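Side-chain contacts in exported gluconolactonase (Xanthomonas campestris pv. campestris, PDB 3DR2), which probably hydrolyses gluconolactone to gluconate and folds as a calcium-binding six-bladed beta-propeller of the SMP-30 family: residues 144-149 / 179-184; 29-34 / 251-256; 60-63 / 68-71. All blocks are in the same frame, centred on the assembly; numbering follows the deposited sequence.

Contact 1: residues 144-149 / 179-184; sequences IWFTDP and SPLQRM
Phe146 and Trp145, consecutive on strand 144-147, reach Leu181 and Met184 across strand 169-174, which lies between strand 144-147 and strand 182-187 in this four-stranded propeller blade; Met184 is on the latter strand and Leu181 in the loop just before it. The CD2 branch of Leu181 does the touching, 3.7 Å from CE2 and 3.9 Å from CZ of Phe146, so it meets the far end of the phenyl ring. The side chains run at roughly a right angle to one another. Phe146 holds CG between its backbone N and carbonyl carbon (chi1 67°). Tyr172 of the intervening strand packs on both.

The second pair also crosses at about a right angle. Trp145 offers CZ3, on the six-membered ring, to Met184 CG at 4.0 Å. Met184 turns sharply at chi2 (-57°) and the next torsion, and its SD ends 5.1 Å from Trp145 CZ3; the methylene, not the sulfur, makes the approach. Phe195 and Trp222 meet the Trp145 indole edge-to-face. Both pairs join carbon to carbon, without a polar bond between the segments, which is consistent with dispersion and partial burial holding these side chains together.

Contact 2: residues 29-34 / 251-256; sequences AARLGD and WLWSSS
The guanidinium of Arg31 lies flat on one face of the Trp251 indole, an off-centre cation-pi stack in which the group centres are 4.2 Å apart and the planes differ by 18°. This stack, with the contacts beside it, docks helix 26-32 onto a blade of the six-bladed beta-propeller, the one containing strand 252-254. The overlap falls toward the rim of the six-membered ring: NH1 is 3.7 Å from Trp251 CZ3, and NH2 is equally close to Trp251 CE3. A second indole receives the same group differently. Arg31 NH2 comes to the edge of the Trp253 ring, near its plane, at 3.6 Å from CZ2, with guanidinium and indole planes 26° apart. At another point of that edge, also in plane, Leu32 CD2 sits 3.9 Å from Trp253 CH2.

Arg31 sends CG away from the backbone N (chi1 -180°), and its chain then bends at chi2 and chi3, bringing the guanidinium down on the indole instead of straight out from the helix. Leu32 slides past Trp253 in the opposite direction, its contact purely apolar.

Asp247, which lies outside both segments, fixes the polar parts. Arg31 NH2 forms a salt bridge with Asp247 OD1, which also accepts a hydrogen bond from Trp253 NE1, while Asp247 OD2 accepts the backbone N of Trp251. One carboxylate thus ties together the cation and both indole-bearing residues, and its negative charge probably helps to balance that of the arginine beside the rings. Past Leu32 the helix stops: Gly33 takes a positive phi, and its N still donates to Ala29 O at 2.9 Å.

Contact 3: residues 60-63 / 68-71; sequences VWSD and RVLG
The beta hairpin of strands 58-63 and 68-73 pairs Trp61 with Leu70 and Asp63 with Arg68 as antiparallel hydrogen-bonded pairs. In the first, Leu70 N reaches Trp61 O at 2.7 Å and Trp61 N returns to Leu70 O at 3.0 Å. In the second, Asp63 N donates to Arg68 O at 2.8 Å, while the reverse bond from Arg68 N to Asp63 O is longer, 3.3 Å.

On the face bearing these four residues, Leu70 lies against the Trp61 indole. Its CB stands over the six-membered ring, 3.8 Å from the centroid and only 12° off the normal, a CH-pi contact; CD1 follows at 3.6 Å from Trp61 CZ2. Trp61 CG stands between the backbone N and the carbonyl carbon (chi1 89°), which turns the indole over Leu70. Val60 and Val69, diagonal to each other on the face shared with Ser62, meet closely through their CG1 methyls, 3.5 Å apart.

Asp63 and Arg68 do not touch through their charged ends. A water donates to Asp63 OD1 at 2.7 Å and is held weakly by Arg68 NH1. Asp63 OD2 accepts the backbone N of Thr45 and of Trp46. Arg68 NE forms a salt bridge with Asp83, whereas NH1 and NH2 bind the carbonyl oxygens of Pro156 and Gly159 of the second subunit, so this strand end also takes part in the dimer contact. The hairpin supplies two adjacent strands of an antiparallel propeller blade, and Ser62 and Val69 meet strand 88-93 of the next blade.

The three contacts belong to three different blade sheets of one propeller and nowhere touch: centres of contacts 1 and 2 lie 29 Å apart, on opposite sides of the chain's centre, and that of contact 3 is 23 Å from contact 1 and 24 Å from contact 2. Contacts 1 and 3 both fall inside the long loop that contact 2 closes. Each borders a ligand of the calcium site formed by Glu48, Asn134, Asn191 and Asp242, probably the catalytic centre, as in SMP-30 relatives: backbone bonds join Thr147 to Asn134 and Ser62 to Glu48, and Ser255 packs on Asp242. The side chains of Trp145 and Trp253 are each about 10 Å, and that of Arg68 about 5 Å, from a bound calcium ion.

Contact 1: residues 144-149 / 179-184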
ATOM      1  N   ILE A 144      10.825 -18.151 -20.161  1.00 19.76           N
ATOM      2  CA  ILE A 144       9.976 -17.570 -19.125  1.00 19.16           C
ATOM      3  C   ILE A 144       8.554 -17.499 -19.677  1.00 18.17           C
ATOM      4  O   ILE A 144       8.324 -16.896 -20.726  1.00 18.71           O
ATOM      5  CB  ILE A 144      10.431 -16.137 -18.755  1.00 18.83           C
ATOM      6  CG1 ILE A 144      11.820 -16.180 -18.124  1.00 19.48           C
ATOM      7  CG2 ILE A 144       9.430 -15.489 -17.794  1.00 17.53           C
ATOM      8  CD1 ILE A 144      12.434 -14.822 -17.935  1.00 20.86           C
ATOM      9  N   TRP A 145       7.614 -18.129 -18.977  1.00 17.20           N
ATOM     10  CA  TRP A 145       6.211 -18.125 -19.383  1.00 15.90           C
ATOM     11  C   TRP A 145       5.452 -17.221 -18.425  1.00 14.61           C
ATOM     12  O   TRP A 145       5.688 -17.261 -17.222  1.00 15.36           O
ATOM     13  CB  TRP A 145       5.611 -19.528 -19.290  1.00 17.94           C
ATOM     14  CG  TRP A 145       6.137 -20.516 -20.282  1.00 18.24           C
ATOM     15  CD1 TRP A 145       7.401 -21.029 -20.349  1.00 19.34           C
ATOM     16  CD2 TRP A 145       5.392 -21.141 -21.330  1.00 19.45           C
ATOM     17  NE1 TRP A 145       7.487 -21.944 -21.380  1.00 19.68           N
ATOM     18  CE2 TRP A 145       6.267 -22.027 -21.997  1.00 19.56           C
ATOM     19  CE3 TRP A 145       4.067 -21.037 -21.772  1.00 19.32           C
ATOM     20  CZ2 TRP A 145       5.856 -22.807 -23.083  1.00 20.61           C
ATOM     21  CZ3 TRP A 145       3.659 -21.814 -22.852  1.00 20.40           C
ATOM     22  CH2 TRP A 145       4.555 -22.687 -23.494  1.00 20.62           C
ATOM     23  N   PHE A 146       4.533 -16.417 -18.941  1.00 14.88           N
ATOM     24  CA  PHE A 146       3.783 -15.532 -18.057  1.00 13.50           C
ATOM     25  C   PHE A 146       2.391 -15.199 -18.567  1.00 14.81           C
ATOM     26  O   PHE A 146       2.084 -15.390 -19.741  1.00 15.50           O
ATOM     27  CB  PHE A 146       4.587 -14.250 -17.812  1.00 13.97           C
ATOM     28  CG  PHE A 146       4.754 -13.375 -19.034  1.00 16.69           C
ATOM     29  CD1 PHE A 146       3.841 -12.362 -19.310  1.00 17.01           C
ATOM     30  CD2 PHE A 146       5.857 -13.527 -19.871  1.00 17.75           C
ATOM     31  CE1 PHE A 146       4.022 -11.504 -20.396  1.00 17.91           C
ATOM     32  CE2 PHE A 146       6.052 -12.678 -20.962  1.00 19.14           C
ATOM     33  CZ  PHE A 146       5.132 -11.661 -21.224  1.00 18.61           C
ATOM     34  N   THR A 147       1.545 -14.721 -17.656  1.00 14.93           N
ATOM     35  CA  THR A 147       0.174 -14.343 -17.977  1.00 15.64           C
ATOM     36  C   THR A 147       0.084 -12.823 -18.071  1.00 15.23           C
ATOM     37  O   THR A 147       0.765 -12.099 -17.337  1.00 11.86           O
ATOM     38  CB  THR A 147      -0.797 -14.820 -16.890  1.00 14.75           C
ATOM     39  OG1 THR A 147      -0.367 -14.315 -15.613  1.00 14.95           O
ATOM     40  CG2 THR A 147      -0.839 -16.336 -16.849  1.00 16.06           C
ATOM     41  N   ASP A 148      -0.772 -12.339 -18.964  1.00 15.97           N
ATOM     42  CA  ASP A 148      -0.904 -10.907 -19.155  1.00 16.10           C
ATOM     43  C   ASP A 148      -2.324 -10.339 -19.054  1.00 17.34           C
ATOM     44  O   ASP A 148      -2.856  -9.802 -20.021  1.00 16.12           O
ATOM     45  CB  ASP A 148      -0.295 -10.517 -20.508  1.00 16.53           C
ATOM     46  CG  ASP A 148      -0.078  -9.026 -20.640  1.00 18.18           C
ATOM     47  OD1 ASP A 148      -0.255  -8.485 -21.752  1.00 16.49           O
ATOM     48  OD2 ASP A 148       0.277  -8.388 -19.631  1.00 16.81           O
ATOM     49  N   PRO A 149      -2.960 -10.454 -17.880  1.00 15.33           N
ATOM     50  CA  PRO A 149      -4.312  -9.917 -17.723  1.00 15.03           C
ATOM     51  C   PRO A 149      -4.173  -8.402 -17.554  1.00 16.09           C
ATOM     52  O   PRO A 149      -3.064  -7.900 -17.365  1.00 15.61           O
ATOM     53  CB  PRO A 149      -4.802 -10.607 -16.455  1.00 16.50           C
ATOM     54  CG  PRO A 149      -3.555 -10.627 -15.624  1.00 12.73           C
ATOM     55  CD  PRO A 149      -2.484 -11.057 -16.621  1.00 15.02           C
ATOM     56  N   SER A 179      14.920 -14.247 -28.531  1.00 31.89           N
ATOM     57  CA  SER A 179      13.466 -14.243 -28.411  1.00 29.64           C
ATOM     58  C   SER A 179      12.878 -14.406 -29.826  1.00 28.28           C
ATOM     59  O   SER A 179      13.382 -15.215 -30.602  1.00 32.66           O
ATOM     60  CB  SER A 179      13.034 -12.942 -27.725  1.00 30.80           C
ATOM     61  OG  SER A 179      13.572 -12.858 -26.409  1.00 34.42           O
ATOM     62  N   PRO A 180      11.809 -13.678 -30.191  1.00 29.89           N
ATOM     63  CA  PRO A 180      10.973 -12.672 -29.527  1.00 28.10           C
ATOM     64  C   PRO A 180       9.843 -13.328 -28.745  1.00 25.92           C
ATOM     65  O   PRO A 180       9.744 -14.559 -28.690  1.00 25.49           O
ATOM     66  CB  PRO A 180      10.445 -11.830 -30.691  1.00 29.20           C
ATOM     67  CG  PRO A 180      11.447 -12.072 -31.790  1.00 28.23           C
ATOM     68  CD  PRO A 180      11.660 -13.549 -31.650  1.00 27.42           C
ATOM     69  N   LEU A 181       8.996 -12.495 -28.150  1.00 26.73           N
ATOM     70  CA  LEU A 181       7.856 -12.976 -27.384  1.00 26.18           C
ATOM     71  C   LEU A 181       6.966 -13.830 -28.272  1.00 25.40           C
ATOM     72  O   LEU A 181       6.784 -13.532 -29.451  1.00 28.15           O
ATOM     73  CB  LEU A 181       7.031 -11.803 -26.852  1.00 26.64           C
ATOM     74  CG  LEU A 181       7.218 -11.370 -25.400  1.00 26.60           C
ATOM     75  CD1 LEU A 181       6.219 -10.279 -25.071  1.00 24.58           C
ATOM     76  CD2 LEU A 181       7.018 -12.566 -24.481  1.00 21.80           C
ATOM     77  N   GLN A 182       6.409 -14.886 -27.694  1.00 25.35           N
ATOM     78  CA  GLN A 182       5.519 -15.783 -28.416  1.00 23.47           C
ATOM     79  C   GLN A 182       4.144 -15.772 -27.767  1.00 24.07           C
ATOM     80  O   GLN A 182       4.001 -16.110 -26.590  1.00 22.05           O
ATOM     81  CB  GLN A 182       6.058 -17.211 -28.379  1.00 23.34           C
ATOM     82  CG  GLN A 182       7.399 -17.410 -29.049  1.00 25.53           C
ATOM     83  CD  GLN A 182       8.097 -18.652 -28.536  1.00 25.99           C
ATOM     84  OE1 GLN A 182       8.557 -18.687 -27.396  1.00 31.75           O
ATOM     85  NE2 GLN A 182       8.168 -19.680 -29.366  1.00 30.34           N
ATOM     86  N   ARG A 183       3.141 -15.369 -28.536  1.00 22.01           N
ATOM     87  CA  ARG A 183       1.759 -15.341 -28.068  1.00 22.41           C
ATOM     88  C   ARG A 183       1.303 -16.792 -28.172  1.00 22.23           C
ATOM     89  O   ARG A 183       1.093 -17.312 -29.271  1.00 22.80           O
ATOM     90  CB  ARG A 183       0.944 -14.435 -28.984  1.00 21.20           C
ATOM     91  CG  ARG A 183      -0.539 -14.342 -28.695  1.00 21.99           C
ATOM     92  CD  ARG A 183      -1.160 -13.395 -29.702  1.00 22.66           C
ATOM     93  NE  ARG A 183      -2.615 -13.367 -29.662  1.00 24.33           N
ATOM     94  CZ  ARG A 183      -3.353 -12.593 -30.452  1.00 24.36           C
ATOM     95  NH1 ARG A 183      -2.760 -11.794 -31.328  1.00 23.86           N
ATOM     96  NH2 ARG A 183      -4.679 -12.624 -30.377  1.00 23.00           N
ATOM     97  N   MET A 184       1.149 -17.446 -27.024  1.00 21.57           N
ATOM     98  CA  MET A 184       0.787 -18.858 -26.995  1.00 22.23           C
ATOM     99  C   MET A 184      -0.698 -19.181 -26.881  1.00 21.57           C
ATOM    100  O   MET A 184      -1.141 -20.253 -27.306  1.00 23.50           O
ATOM    101  CB  MET A 184       1.552 -19.541 -25.863  1.00 20.79           C
ATOM    102  CG  MET A 184       3.026 -19.162 -25.811  1.00 19.45           C
ATOM    103  SD  MET A 184       3.916 -19.494 -27.358  1.00 19.20           S
ATOM    104  CE  MET A 184       3.414 -21.171 -27.608  1.00 12.26           C
TER

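Contact 2: residues 29-34 / 251-256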
ATOM      1  N   ALA A  29      -3.375 -36.912   3.427  1.00 24.81           N
ATOM      2  CA  ALA A  29      -3.341 -36.915   4.884  1.00 23.24           C
ATOM      3  C   ALA A  29      -1.955 -37.358   5.334  1.00 22.17           C
ATOM      4  O   ALA A  29      -1.441 -36.890   6.344  1.00 24.06           O
ATOM      5  CB  ALA A  29      -4.396 -37.863   5.436  1.00 24.07           C
ATOM      6  N   ALA A  30      -1.354 -38.268   4.573  1.00 23.20           N
ATOM      7  CA  ALA A  30      -0.023 -38.771   4.890  1.00 23.75           C
ATOM      8  C   ALA A  30       1.019 -37.686   4.625  1.00 24.60           C
ATOM      9  O   ALA A  30       1.941 -37.486   5.417  1.00 24.64           O
ATOM     10  CB  ALA A  30       0.279 -40.002   4.054  1.00 23.36           C
ATOM     11  N   ARG A  31       0.862 -36.987   3.507  1.00 23.97           N
ATOM     12  CA  ARG A  31       1.777 -35.912   3.127  1.00 23.22           C
ATOM     13  C   ARG A  31       1.826 -34.798   4.176  1.00 22.32           C
ATOM     14  O   ARG A  31       2.899 -34.292   4.514  1.00 22.52           O
ATOM     15  CB  ARG A  31       1.343 -35.318   1.782  1.00 23.97           C
ATOM     16  CG  ARG A  31       2.225 -34.185   1.269  1.00 24.63           C
ATOM     17  CD  ARG A  31       3.536 -34.708   0.703  1.00 24.40           C
ATOM     18  NE  ARG A  31       3.317 -35.545  -0.475  1.00 25.57           N
ATOM     19  CZ  ARG A  31       2.968 -35.082  -1.674  1.00 26.63           C
ATOM     20  NH1 ARG A  31       2.785 -35.922  -2.685  1.00 28.14           N
ATOM     21  NH2 ARG A  31       2.820 -33.781  -1.872  1.00 26.44           N
ATOM     22  N   LEU A  32       0.657 -34.427   4.692  1.00 24.21           N
ATOM     23  CA  LEU A  32       0.550 -33.356   5.681  1.00 21.32           C
ATOM     24  C   LEU A  32       0.781 -33.757   7.131  1.00 22.02           C
ATOM     25  O   LEU A  32       1.318 -32.973   7.909  1.00 22.95           O
ATOM     26  CB  LEU A  32      -0.823 -32.687   5.586  1.00 22.75           C
ATOM     27  CG  LEU A  32      -1.210 -32.067   4.242  1.00 22.77           C
ATOM     28  CD1 LEU A  32      -2.466 -31.233   4.414  1.00 22.10           C
ATOM     29  CD2 LEU A  32      -0.076 -31.199   3.736  1.00 22.16           C
ATOM     30  N   GLY A  33       0.375 -34.966   7.504  1.00 23.36           N
ATOM     31  CA  GLY A  33       0.541 -35.376   8.887  1.00 22.85           C
ATOM     32  C   GLY A  33      -0.214 -34.397   9.769  1.00 23.08           C
ATOM     33  O   GLY A  33      -1.317 -33.977   9.423  1.00 23.22           O
ATOM     34  N   ASP A  34       0.378 -34.013  10.897  1.00 24.03           N
ATOM     35  CA  ASP A  34      -0.262 -33.074  11.815  1.00 24.75           C
ATOM     36  C   ASP A  34       0.217 -31.631  11.624  1.00 24.27           C
ATOM     37  O   ASP A  34       0.147 -30.816  12.545  1.00 24.30           O
ATOM     38  CB  ASP A  34      -0.011 -33.506  13.264  1.00 27.77           C
ATOM     39  CG  ASP A  34      -0.757 -34.780  13.633  1.00 31.54           C
ATOM     40  OD1 ASP A  34      -0.595 -35.798  12.927  1.00 34.61           O
ATOM     41  OD2 ASP A  34      -1.505 -34.763  14.635  1.00 35.47           O
ATOM     42  N   TRP A 251       0.537 -33.172  -8.164  1.00 21.14           N
ATOM     43  CA  TRP A 251      -0.599 -32.551  -7.498  1.00 19.69           C
ATOM     44  C   TRP A 251      -0.514 -31.048  -7.682  1.00 20.31           C
ATOM     45  O   TRP A 251       0.572 -30.470  -7.662  1.00 17.98           O
ATOM     46  CB  TRP A 251      -0.596 -32.849  -6.000  1.00 21.42           C
ATOM     47  CG  TRP A 251      -0.870 -34.266  -5.636  1.00 21.76           C
ATOM     48  CD1 TRP A 251      -1.170 -35.298  -6.482  1.00 22.02           C
ATOM     49  CD2 TRP A 251      -0.861 -34.815  -4.318  1.00 22.73           C
ATOM     50  NE1 TRP A 251      -1.344 -36.460  -5.766  1.00 23.04           N
ATOM     51  CE2 TRP A 251      -1.161 -36.191  -4.435  1.00 22.70           C
ATOM     52  CE3 TRP A 251      -0.627 -34.278  -3.045  1.00 22.91           C
ATOM     53  CZ2 TRP A 251      -1.232 -37.038  -3.325  1.00 24.01           C
ATOM     54  CZ3 TRP A 251      -0.699 -35.119  -1.940  1.00 21.98           C
ATOM     55  CH2 TRP A 251      -0.999 -36.486  -2.090  1.00 23.82           C
ATOM     56  N   LEU A 252      -1.669 -30.419  -7.852  1.00 18.76           N
ATOM     57  CA  LEU A 252      -1.729 -28.980  -8.029  1.00 19.04           C
ATOM     58  C   LEU A 252      -2.310 -28.352  -6.762  1.00 18.31           C
ATOM     59  O   LEU A 252      -3.441 -28.645  -6.368  1.00 18.69           O
ATOM     60  CB  LEU A 252      -2.585 -28.640  -9.257  1.00 18.88           C
ATOM     61  CG  LEU A 252      -2.619 -27.178  -9.713  1.00 18.66           C
ATOM     62  CD1 LEU A 252      -2.988 -27.109 -11.180  1.00 19.56           C
ATOM     63  CD2 LEU A 252      -3.602 -26.386  -8.871  1.00 18.38           C
ATOM     64  N   TRP A 253      -1.507 -27.511  -6.117  1.00 17.05           N
ATOM     65  CA  TRP A 253      -1.902 -26.816  -4.892  1.00 16.55           C
ATOM     66  C   TRP A 253      -2.272 -25.406  -5.314  1.00 16.99           C
ATOM     67  O   TRP A 253      -1.412 -24.631  -5.744  1.00 15.47           O
ATOM     68  CB  TRP A 253      -0.735 -26.787  -3.898  1.00 17.04           C
ATOM     69  CG  TRP A 253      -0.199 -28.161  -3.550  1.00 16.70           C
ATOM     70  CD1 TRP A 253       0.278 -29.098  -4.421  1.00 18.31           C
ATOM     71  CD2 TRP A 253      -0.098 -28.742  -2.243  1.00 19.04           C
ATOM     72  NE1 TRP A 253       0.667 -30.228  -3.741  1.00 19.50           N
ATOM     73  CE2 TRP A 253       0.447 -30.039  -2.403  1.00 17.54           C
ATOM     74  CE3 TRP A 253      -0.416 -28.297  -0.952  1.00 16.37           C
ATOM     75  CZ2 TRP A 253       0.683 -30.897  -1.318  1.00 19.13           C
ATOM     76  CZ3 TRP A 253      -0.181 -29.152   0.131  1.00 19.88           C
ATOM     77  CH2 TRP A 253       0.363 -30.438  -0.064  1.00 17.90           C
ATOM     78  N   SER A 254      -3.549 -25.073  -5.172  1.00 15.79           N
ATOM     79  CA  SER A 254      -4.043 -23.772  -5.599  1.00 17.20           C
ATOM     80  C   SER A 254      -4.629 -22.884  -4.524  1.00 17.30           C
ATOM     81  O   SER A 254      -5.268 -23.350  -3.580  1.00 16.17           O
ATOM     82  CB  SER A 254      -5.102 -23.968  -6.682  1.00 17.11           C
ATOM     83  OG  SER A 254      -5.685 -22.736  -7.051  1.00 15.95           O
ATOM     84  N   SER A 255      -4.420 -21.586  -4.687  1.00 14.68           N
ATOM     85  CA  SER A 255      -4.974 -20.617  -3.759  1.00 16.85           C
ATOM     86  C   SER A 255      -6.478 -20.546  -4.019  1.00 16.37           C
ATOM     87  O   SER A 255      -6.963 -21.005  -5.057  1.00 17.28           O
ATOM     88  CB  SER A 255      -4.358 -19.238  -4.006  1.00 17.90           C
ATOM     89  OG  SER A 255      -4.649 -18.794  -5.327  1.00 17.63           O
ATOM     90  N   SER A 256      -7.207 -19.988  -3.061  1.00 16.50           N
ATOM     91  CA  SER A 256      -8.648 -19.799  -3.167  1.00 16.34           C
ATOM     92  C   SER A 256      -9.050 -18.797  -2.090  1.00 18.31           C
ATOM     93  O   SER A 256      -8.210 -18.351  -1.304  1.00 17.38           O
ATOM     94  CB  SER A 256      -9.405 -21.122  -2.981  1.00 17.64           C
ATOM     95  OG  SER A 256      -9.304 -21.598  -1.652  1.00 17.67           O
TER

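Contact 3: residues 60-63 / 68-71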
ATOM      1  N   VAL A  60      11.186 -15.433  -1.562  1.00 12.60           N
ATOM      2  CA  VAL A  60      10.968 -14.111  -2.139  1.00 12.97           C
ATOM      3  C   VAL A  60       9.492 -13.911  -2.486  1.00  9.95           C
ATOM      4  O   VAL A  60       8.878 -14.791  -3.071  1.00 12.59           O
ATOM      5  CB  VAL A  60      11.777 -13.966  -3.447  1.00 12.96           C
ATOM      6  CG1 VAL A  60      11.508 -12.613  -4.078  1.00 15.99           C
ATOM      7  CG2 VAL A  60      13.266 -14.162  -3.174  1.00 17.09           C
ATOM      8  N   TRP A  61       8.909 -12.775  -2.123  1.00 11.51           N
ATOM      9  CA  TRP A  61       7.520 -12.534  -2.491  1.00 11.54           C
ATOM     10  C   TRP A  61       7.274 -11.036  -2.567  1.00 12.41           C
ATOM     11  O   TRP A  61       8.088 -10.250  -2.086  1.00 10.86           O
ATOM     12  CB  TRP A  61       6.562 -13.247  -1.522  1.00 12.80           C
ATOM     13  CG  TRP A  61       6.136 -12.502  -0.304  1.00 11.95           C
ATOM     14  CD1 TRP A  61       4.939 -11.888  -0.109  1.00 12.64           C
ATOM     15  CD2 TRP A  61       6.869 -12.356   0.920  1.00 11.48           C
ATOM     16  NE1 TRP A  61       4.869 -11.372   1.164  1.00 12.63           N
ATOM     17  CE2 TRP A  61       6.043 -11.645   1.818  1.00 12.50           C
ATOM     18  CE3 TRP A  61       8.141 -12.761   1.347  1.00 13.12           C
ATOM     19  CZ2 TRP A  61       6.447 -11.326   3.120  1.00 14.49           C
ATOM     20  CZ3 TRP A  61       8.543 -12.443   2.641  1.00 13.37           C
ATOM     21  CH2 TRP A  61       7.696 -11.732   3.512  1.00 12.53           C
ATOM     22  N   SER A  62       6.176 -10.637  -3.199  1.00 10.72           N
ATOM     23  CA  SER A  62       5.884  -9.220  -3.365  1.00 10.21           C
ATOM     24  C   SER A  62       4.793  -8.654  -2.487  1.00 12.18           C
ATOM     25  O   SER A  62       3.839  -9.339  -2.150  1.00 12.22           O
ATOM     26  CB  SER A  62       5.442  -8.932  -4.807  1.00 11.64           C
ATOM     27  OG  SER A  62       6.407  -9.337  -5.746  1.00 12.39           O
ATOM     28  N   ASP A  63       4.951  -7.391  -2.110  1.00 10.75           N
ATOM     29  CA  ASP A  63       3.878  -6.695  -1.419  1.00 11.98           C
ATOM     30  C   ASP A  63       3.503  -5.768  -2.574  1.00 12.98           C
ATOM     31  O   ASP A  63       4.082  -4.700  -2.733  1.00 14.95           O
ATOM     32  CB  ASP A  63       4.352  -5.865  -0.234  1.00 13.52           C
ATOM     33  CG  ASP A  63       3.204  -5.101   0.418  1.00 12.43           C
ATOM     34  OD1 ASP A  63       3.405  -4.475   1.477  1.00 15.50           O
ATOM     35  OD2 ASP A  63       2.084  -5.129  -0.142  1.00 14.32           O
ATOM     36  N   ARG A  68       7.046  -3.348  -2.838  1.00 12.55           N
ATOM     37  CA  ARG A  68       8.284  -3.942  -2.358  1.00 12.69           C
ATOM     38  C   ARG A  68       8.325  -5.412  -2.718  1.00 12.60           C
ATOM     39  O   ARG A  68       7.288  -6.038  -2.910  1.00 13.47           O
ATOM     40  CB  ARG A  68       8.375  -3.849  -0.833  1.00 15.01           C
ATOM     41  CG  ARG A  68       8.784  -2.506  -0.267  1.00 14.25           C
ATOM     42  CD  ARG A  68       8.746  -2.585   1.251  1.00 17.21           C
ATOM     43  NE  ARG A  68       9.456  -1.490   1.901  1.00 16.15           N
ATOM     44  CZ  ARG A  68       9.159  -1.037   3.115  1.00 19.19           C
ATOM     45  NH1 ARG A  68       8.165  -1.576   3.794  1.00 16.49           N
ATOM     46  NH2 ARG A  68       9.869  -0.061   3.659  1.00 17.70           N
ATOM     47  N   VAL A  69       9.539  -5.946  -2.822  1.00 11.94           N
ATOM     48  CA  VAL A  69       9.749  -7.370  -3.037  1.00 13.96           C
ATOM     49  C   VAL A  69      10.511  -7.717  -1.758  1.00 13.37           C
ATOM     50  O   VAL A  69      11.593  -7.173  -1.509  1.00 14.31           O
ATOM     51  CB  VAL A  69      10.627  -7.675  -4.259  1.00 15.87           C
ATOM     52  CG1 VAL A  69      11.053  -9.133  -4.220  1.00 15.05           C
ATOM     53  CG2 VAL A  69       9.846  -7.413  -5.542  1.00 17.17           C
ATOM     54  N   LEU A  70       9.927  -8.588  -0.942  1.00 11.54           N
ATOM     55  CA  LEU A  70      10.504  -8.978   0.345  1.00 14.32           C
ATOM     56  C   LEU A  70      11.191 -10.331   0.304  1.00 15.74           C
ATOM     57  O   LEU A  70      10.929 -11.145  -0.580  1.00 13.20           O
ATOM     58  CB  LEU A  70       9.399  -9.011   1.398  1.00 14.40           C
ATOM     59  CG  LEU A  70       8.578  -7.719   1.476  1.00 13.21           C
ATOM     60  CD1 LEU A  70       7.347  -7.930   2.334  1.00 17.18           C
ATOM     61  CD2 LEU A  70       9.456  -6.602   2.037  1.00 13.49           C
ATOM     62  N   GLY A  71      12.059 -10.565   1.287  1.00 14.58           N
ATOM     63  CA  GLY A  71      12.769 -11.824   1.369  1.00 15.06           C
ATOM     64  C   GLY A  71      12.745 -12.392   2.778  1.00 16.26           C
ATOM     65  O   GLY A  71      13.221 -11.759   3.723  1.00 14.82           O
TER
HETATM   66  O   HOH W   1       5.781  -3.499   2.321  1.00 15.31           O